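Local coordinates for formate dehydrogenase subunit beta (Desulfovibrio gigas, PDB 1H0H), which carries electrons through three [4Fe-4S] clusters as the electron-transfer subunit of a periplasmic enzyme that reversibly oxidises formate to carbon dioxide, at residues Leu110-Tyr113 / Glu114-Ile117; Pro121-Val124 / Pro125-Val128. All coordinates share one frame; numbering follows the deposited sequence.

Interaction 1 of 2, residues Leu110-Tyr113 / Glu114-Ile117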
ATOM      1  N   LEU B 110     -19.084 -46.948  -2.606  1.00 16.39           N
ATOM      2  CA  LEU B 110     -19.779 -47.080  -3.874  1.00 16.58           C
ATOM      3  C   LEU B 110     -18.930 -47.939  -4.819  1.00 18.35           C
ATOM      4  O   LEU B 110     -17.724 -47.725  -4.966  1.00 18.13           O
ATOM      5  CB  LEU B 110     -20.027 -45.706  -4.495  1.00 16.53           C
ATOM      6  CG  LEU B 110     -21.017 -44.833  -3.731  1.00 16.93           C
ATOM      7  CD1 LEU B 110     -21.046 -43.417  -4.306  1.00 17.14           C
ATOM      8  CD2 LEU B 110     -22.391 -45.482  -3.763  1.00 16.99           C
ATOM      9  N   GLU B 111     -19.539 -48.928  -5.444  1.00 19.29           N
ATOM     10  CA  GLU B 111     -18.782 -49.680  -6.430  1.00 22.71           C
ATOM     11  C   GLU B 111     -18.705 -48.891  -7.748  1.00 22.98           C
ATOM     12  O   GLU B 111     -17.698 -48.963  -8.450  1.00 23.98           O
ATOM     13  CB  GLU B 111     -19.327 -51.098  -6.631  1.00 23.74           C
ATOM     14  CG  GLU B 111     -20.659 -51.198  -7.348  1.00 25.80           C
ATOM     15  CD  GLU B 111     -21.128 -52.638  -7.524  0.50 26.85           C
ATOM     16  OE1 GLU B 111     -20.908 -53.468  -6.609  0.50 27.40           O
ATOM     17  OE2 GLU B 111     -21.723 -52.949  -8.582  0.50 27.06           O
ATOM     18  N   ASP B 112     -19.746 -48.116  -8.057  1.00 20.96           N
ATOM     19  CA  ASP B 112     -19.783 -47.397  -9.323  1.00 20.61           C
ATOM     20  C   ASP B 112     -19.707 -45.879  -9.173  1.00 20.05           C
ATOM     21  O   ASP B 112     -20.686 -45.153  -9.319  1.00 20.30           O
ATOM     22  CB  ASP B 112     -21.014 -47.795 -10.129  1.00 21.31           C
ATOM     23  CG  ASP B 112     -21.017 -47.188 -11.522  1.00 22.47           C
ATOM     24  OD1 ASP B 112     -19.971 -46.637 -11.943  1.00 21.14           O
ATOM     25  OD2 ASP B 112     -22.031 -47.237 -12.266  1.00 23.14           O
ATOM     26  N   TYR B 113     -18.527 -45.376  -8.907  1.00 19.27           N
ATOM     27  CA  TYR B 113     -18.432 -43.942  -8.757  1.00 20.50           C
ATOM     28  C   TYR B 113     -18.473 -43.189 -10.093  1.00 19.96           C
ATOM     29  O   TYR B 113     -18.879 -42.038 -10.128  1.00 18.86           O
ATOM     30  CB  TYR B 113     -17.161 -43.568  -8.018  1.00 21.66           C
ATOM     31  CG  TYR B 113     -15.938 -43.685  -8.886  1.00 23.64           C
ATOM     32  CD1 TYR B 113     -15.575 -42.656  -9.723  1.00 25.64           C
ATOM     33  CD2 TYR B 113     -15.152 -44.831  -8.870  1.00 25.49           C
ATOM     34  CE1 TYR B 113     -14.460 -42.743 -10.512  1.00 27.25           C
ATOM     35  CE2 TYR B 113     -14.025 -44.926  -9.661  1.00 26.55           C
ATOM     36  CZ  TYR B 113     -13.697 -43.876 -10.480  1.00 27.61           C
ATOM     37  OH  TYR B 113     -12.579 -43.922 -11.289  1.00 31.49           O
ATOM     38  N   GLU B 114     -18.035 -43.817 -11.181  1.00 19.59           N
ATOM     39  CA  GLU B 114     -17.953 -43.096 -12.438  1.00 19.47           C
ATOM     40  C   GLU B 114     -19.306 -42.587 -12.891  1.00 19.24           C
ATOM     41  O   GLU B 114     -19.411 -41.479 -13.439  1.00 19.02           O
ATOM     42  CB  GLU B 114     -17.331 -43.947 -13.536  1.00 20.13           C
ATOM     43  CG  GLU B 114     -15.884 -44.296 -13.294  1.00 22.81           C
ATOM     44  CD  GLU B 114     -15.360 -45.201 -14.380  1.00 24.92           C
ATOM     45  OE1 GLU B 114     -15.230 -44.705 -15.516  1.00 26.83           O
ATOM     46  OE2 GLU B 114     -15.139 -46.410 -14.121  1.00 26.53           O
ATOM     47  N   SER B 115     -20.332 -43.396 -12.653  1.00 17.86           N
ATOM     48  CA  SER B 115     -21.674 -43.073 -13.082  1.00 17.83           C
ATOM     49  C   SER B 115     -22.184 -41.882 -12.298  1.00 16.61           C
ATOM     50  O   SER B 115     -22.915 -41.056 -12.840  1.00 15.17           O
ATOM     51  CB  SER B 115     -22.612 -44.266 -12.887  1.00 18.65           C
ATOM     52  OG  SER B 115     -22.404 -45.261 -13.892  1.00 19.29           O
ATOM     53  N   VAL B 116     -21.771 -41.788 -11.033  1.00 17.80           N
ATOM     54  CA  VAL B 116     -22.166 -40.672 -10.164  1.00 16.85           C
ATOM     55  C   VAL B 116     -21.566 -39.383 -10.747  1.00 17.26           C
ATOM     56  O   VAL B 116     -22.275 -38.397 -10.932  1.00 16.51           O
ATOM     57  CB  VAL B 116     -21.692 -40.904  -8.705  1.00 17.27           C
ATOM     58  CG1 VAL B 116     -21.968 -39.684  -7.791  1.00 15.60           C
ATOM     59  CG2 VAL B 116     -22.356 -42.136  -8.142  1.00 16.82           C
ATOM     60  N   ILE B 117     -20.280 -39.413 -11.093  1.00 17.02           N
ATOM     61  CA  ILE B 117     -19.625 -38.218 -11.634  1.00 16.36           C
ATOM     62  C   ILE B 117     -20.214 -37.848 -12.994  1.00 17.28           C
ATOM     63  O   ILE B 117     -20.518 -36.686 -13.218  1.00 15.41           O
ATOM     64  CB  ILE B 117     -18.095 -38.391 -11.713  1.00 15.69           C
ATOM     65  CG1 ILE B 117     -17.521 -38.633 -10.320  1.00 14.82           C
ATOM     66  CG2 ILE B 117     -17.403 -37.146 -12.331  1.00 15.80           C
ATOM     67  CD1 ILE B 117     -15.996 -38.885 -10.316  1.00 16.14           C
TER
HETATM   68  O   HOH W   1     -17.062 -46.675 -11.532  1.00 30.63           O

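Interaction 2 of 2, residues Pro121-Val124 / Pro125-Val128. With SF4 (iron/sulfur cluster), chain N.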
ATOM      1  N   PRO B 121     -24.421 -32.802 -14.514  1.00 18.03           N
ATOM      2  CA  PRO B 121     -24.430 -32.009 -15.748  1.00 17.68           C
ATOM      3  C   PRO B 121     -23.354 -30.942 -15.705  1.00 17.45           C
ATOM      4  O   PRO B 121     -22.945 -30.433 -16.747  1.00 18.95           O
ATOM      5  CB  PRO B 121     -25.809 -31.339 -15.720  1.00 17.57           C
ATOM      6  CG  PRO B 121     -26.611 -32.145 -14.750  1.00 17.55           C
ATOM      7  CD  PRO B 121     -25.647 -32.631 -13.723  1.00 17.80           C
ATOM      8  N   TYR B 122     -22.888 -30.627 -14.505  1.00 17.83           N
ATOM      9  CA  TYR B 122     -21.940 -29.552 -14.315  1.00 16.59           C
ATOM     10  C   TYR B 122     -20.511 -30.022 -14.079  1.00 16.84           C
ATOM     11  O   TYR B 122     -19.621 -29.212 -13.842  1.00 17.07           O
ATOM     12  CB  TYR B 122     -22.424 -28.657 -13.159  1.00 16.23           C
ATOM     13  CG  TYR B 122     -23.847 -28.218 -13.388  1.00 15.95           C
ATOM     14  CD1 TYR B 122     -24.127 -27.207 -14.295  1.00 15.71           C
ATOM     15  CD2 TYR B 122     -24.911 -28.862 -12.762  1.00 17.04           C
ATOM     16  CE1 TYR B 122     -25.404 -26.817 -14.538  1.00 16.34           C
ATOM     17  CE2 TYR B 122     -26.212 -28.489 -13.009  1.00 16.22           C
ATOM     18  CZ  TYR B 122     -26.441 -27.454 -13.895  1.00 16.88           C
ATOM     19  OH  TYR B 122     -27.698 -27.041 -14.172  1.00 19.42           O
ATOM     20  N   ASP B 123     -20.320 -31.330 -14.105  1.00 17.68           N
ATOM     21  CA  ASP B 123     -19.022 -31.962 -13.936  1.00 17.69           C
ATOM     22  C   ASP B 123     -18.326 -31.514 -12.659  1.00 17.64           C
ATOM     23  O   ASP B 123     -17.163 -31.145 -12.678  1.00 19.91           O
ATOM     24  CB  ASP B 123     -18.132 -31.698 -15.156  1.00 17.61           C
ATOM     25  CG  ASP B 123     -16.874 -32.509 -15.113  1.00 18.44           C
ATOM     26  OD1 ASP B 123     -16.931 -33.641 -14.588  1.00 17.24           O
ATOM     27  OD2 ASP B 123     -15.787 -32.081 -15.549  1.00 18.71           O
ATOM     28  N   VAL B 124     -19.065 -31.530 -11.555  1.00 16.32           N
ATOM     29  CA  VAL B 124     -18.571 -31.053 -10.274  1.00 16.30           C
ATOM     30  C   VAL B 124     -17.865 -32.046  -9.315  1.00 17.03           C
ATOM     31  O   VAL B 124     -16.775 -31.721  -8.840  1.00 19.01           O
ATOM     32  CB  VAL B 124     -19.672 -30.247  -9.528  1.00 16.67           C
ATOM     33  CG1 VAL B 124     -19.265 -29.926  -8.086  1.00 16.48           C
ATOM     34  CG2 VAL B 124     -19.995 -28.963 -10.296  1.00 15.39           C
ATOM     35  N   PRO B 125     -18.433 -33.222  -9.036  1.00 17.40           N
ATOM     36  CA  PRO B 125     -17.873 -34.137  -8.014  1.00 16.86           C
ATOM     37  C   PRO B 125     -16.499 -34.695  -8.349  1.00 16.42           C
ATOM     38  O   PRO B 125     -16.222 -34.978  -9.509  1.00 15.35           O
ATOM     39  CB  PRO B 125     -18.849 -35.322  -7.997  1.00 17.20           C
ATOM     40  CG  PRO B 125     -19.944 -35.018  -8.927  1.00 16.35           C
ATOM     41  CD  PRO B 125     -19.650 -33.769  -9.668  1.00 15.26           C
ATOM     42  N   ARG B 126     -15.674 -34.911  -7.336  1.00 16.62           N
ATOM     43  CA  ARG B 126     -14.312 -35.413  -7.590  1.00 16.09           C
ATOM     44  C   ARG B 126     -13.895 -36.507  -6.611  1.00 15.83           C
ATOM     45  O   ARG B 126     -14.255 -36.477  -5.451  1.00 16.37           O
ATOM     46  CB  ARG B 126     -13.309 -34.250  -7.563  1.00 15.71           C
ATOM     47  CG  ARG B 126     -13.496 -33.268  -8.690  1.00 16.23           C
ATOM     48  CD  ARG B 126     -13.068 -33.801 -10.029  1.00 17.59           C
ATOM     49  NE  ARG B 126     -13.207 -32.838 -11.114  1.00 18.82           N
ATOM     50  CZ  ARG B 126     -14.292 -32.720 -11.868  1.00 18.32           C
ATOM     51  NH1 ARG B 126     -15.367 -33.473 -11.646  1.00 16.91           N
ATOM     52  NH2 ARG B 126     -14.306 -31.822 -12.826  1.00 19.14           N
ATOM     53  N   LYS B 127     -13.142 -37.476  -7.114  1.00 16.11           N
ATOM     54  CA  LYS B 127     -12.701 -38.613  -6.336  1.00 15.94           C
ATOM     55  C   LYS B 127     -11.271 -38.428  -5.836  1.00 17.28           C
ATOM     56  O   LYS B 127     -10.409 -37.972  -6.574  1.00 14.67           O
ATOM     57  CB  LYS B 127     -12.708 -39.854  -7.233  1.00 15.47           C
ATOM     58  CG  LYS B 127     -12.538 -41.171  -6.493  1.00 13.47           C
ATOM     59  CD  LYS B 127     -12.344 -42.358  -7.491  1.00 14.13           C
ATOM     60  CE  LYS B 127     -10.928 -42.381  -8.100  1.00 14.23           C
ATOM     61  NZ  LYS B 127      -9.872 -42.962  -7.210  1.00 14.11           N
ATOM     62  N   VAL B 128     -11.016 -38.835  -4.594  1.00 17.69           N
ATOM     63  CA  VAL B 128      -9.657 -38.812  -4.058  1.00 17.02           C
ATOM     64  C   VAL B 128      -8.878 -39.947  -4.757  1.00 17.26           C
ATOM     65  O   VAL B 128      -9.460 -40.960  -5.158  1.00 16.96           O
ATOM     66  CB  VAL B 128      -9.667 -39.062  -2.542  1.00 17.33           C
ATOM     67  CG1 VAL B 128     -10.002 -40.526  -2.262  1.00 16.79           C
ATOM     68  CG2 VAL B 128      -8.335 -38.656  -1.905  1.00 17.16           C
TER
HETATM   69 FE1  SF4 N1013     -23.538 -32.059  -9.799  1.00 17.36          FE
HETATM   70 FE2  SF4 N1013     -23.704 -30.730  -7.387  1.00 17.49          FE
HETATM   71 FE3  SF4 N1013     -26.006 -31.066  -9.059  1.00 17.77          FE
HETATM   72 FE4  SF4 N1013     -24.895 -33.253  -7.784  1.00 17.28          FE
HETATM   73  S1  SF4 N1013     -25.970 -31.409  -6.755  1.00 17.91           S
HETATM   74  S2  SF4 N1013     -25.513 -33.212  -9.885  1.00 18.19           S
HETATM   75  S3  SF4 N1013     -22.601 -32.682  -7.824  1.00 19.34           S
HETATM   76  S4  SF4 N1013     -24.046 -29.791  -9.498  1.00 17.78           S

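Interaction 1 of 2, residues Leu110-Tyr113 / Glu114-Ile117
Asp112 is the N-cap of helix 113-119, and its carboxylate reaches Ser115 in the first turn. CB of Asp112 leaves the backbone so that CG lies anti to the backbone N (chi1 -174°), which swings the carboxylate alongside the first turn. Asp112 CG itself comes near Ser115 CB, at 3.6 Å. At the tip the two oxygens divide the work. OD1 takes the backbone N-H of Ser115 in a long, weak capping bond, with 3.3 Å between Asp112 OD1 and Ser115 N. OD2 receives the serine hydroxyl in a short bond, Ser115 OG to Asp112 OD2 at 2.6 Å, approached on the syn side and 29° out of the carboxylate plane. A water adds a third hold: it donates to Asp112 OD1 at 2.9 Å, accepts from Glu114 N and donates to Glu114 OE2, so the two acidic side chains share it. The negative cap at the N-terminal end of a helix is probably stabilised by the helix dipole.

Next to the cap, Glu114 lays its CG over one face of the Tyr113 ring, a CH-pi contact with that CG 3.8 Å from the ring centroid. Ile117 CD1 comes to the ring edge instead, 3.8 Å from Tyr113 CD1. The backbone joins the same two residues, Ile117 N bonding to Tyr113 O at 3.1 Å as a regular helical turn.

The carboxylate of Glu87 takes the backbone N-H groups of Glu111 and of Asp112 itself. Met134 of strand 134-135 packs against Leu110, Tyr113, Val116 and Ile117, while Thr83 and Ala84 of helix 79-84 meet Val116, whose side chain also lies about 4 Å from that of the cluster ligand Cys80.

Interaction 2 of 2, residues Pro121-Val124 / Pro125-Val128
A local salt bridge between Asp123 and Arg126 spans the turn that leads from a [4Fe-4S] cluster into strand 126-127. The arginine chain bends at chi2 (-72°) and folds back toward the preceding residues. Its guanidinium meets the carboxylate with the two planes 40° apart, and both paired bonds are weak: Arg126 NH2 to Asp123 OD2 is 3.1 Å and Arg126 NH1 to Asp123 OD1 is 3.3 Å. Both nitrogens also lean weakly on the backbone carbonyl of Asp123, with NH2 of Arg126 2.9 Å from that O. The straighter bond runs from Arg126 NH1 to Pro125 O, at 2.8 Å with an N-H...O angle of 150°.

On the cluster side, Pro125 CD lies 3.6 Å from sulfide S3 of the cluster and Tyr122 CD2 lies 3.5 Å from its S4.

Asp43 gives Arg126 NH2 a second carboxylate, and Phe44 O accepts from its NE. One guanidinium thus gathers two acids and three carbonyls, which should keep it charged and fix its rotation, while apolar and aromatic carbons line the cluster next door.

From the N terminus the chain first passes through interaction 1, which closes the short turn starting helix 113-119. Past the end of that helix comes Cys120, a ligand of cluster 3, and interaction 2 follows directly, closing the turn into strand 126-127. The two lie in series, neither nested nor crossed, with their centres about 11 Å apart. They nevertheless touch: Tyr113 CZ packs 3.6 Å from Lys127 CD, and Ile117 CG2 lies 3.7 Å from Pro125 O. The helix is therefore laid back against the strand that follows it. Strand 134-135 joins both, pairing with 126-127 and packing Met134 on the helix.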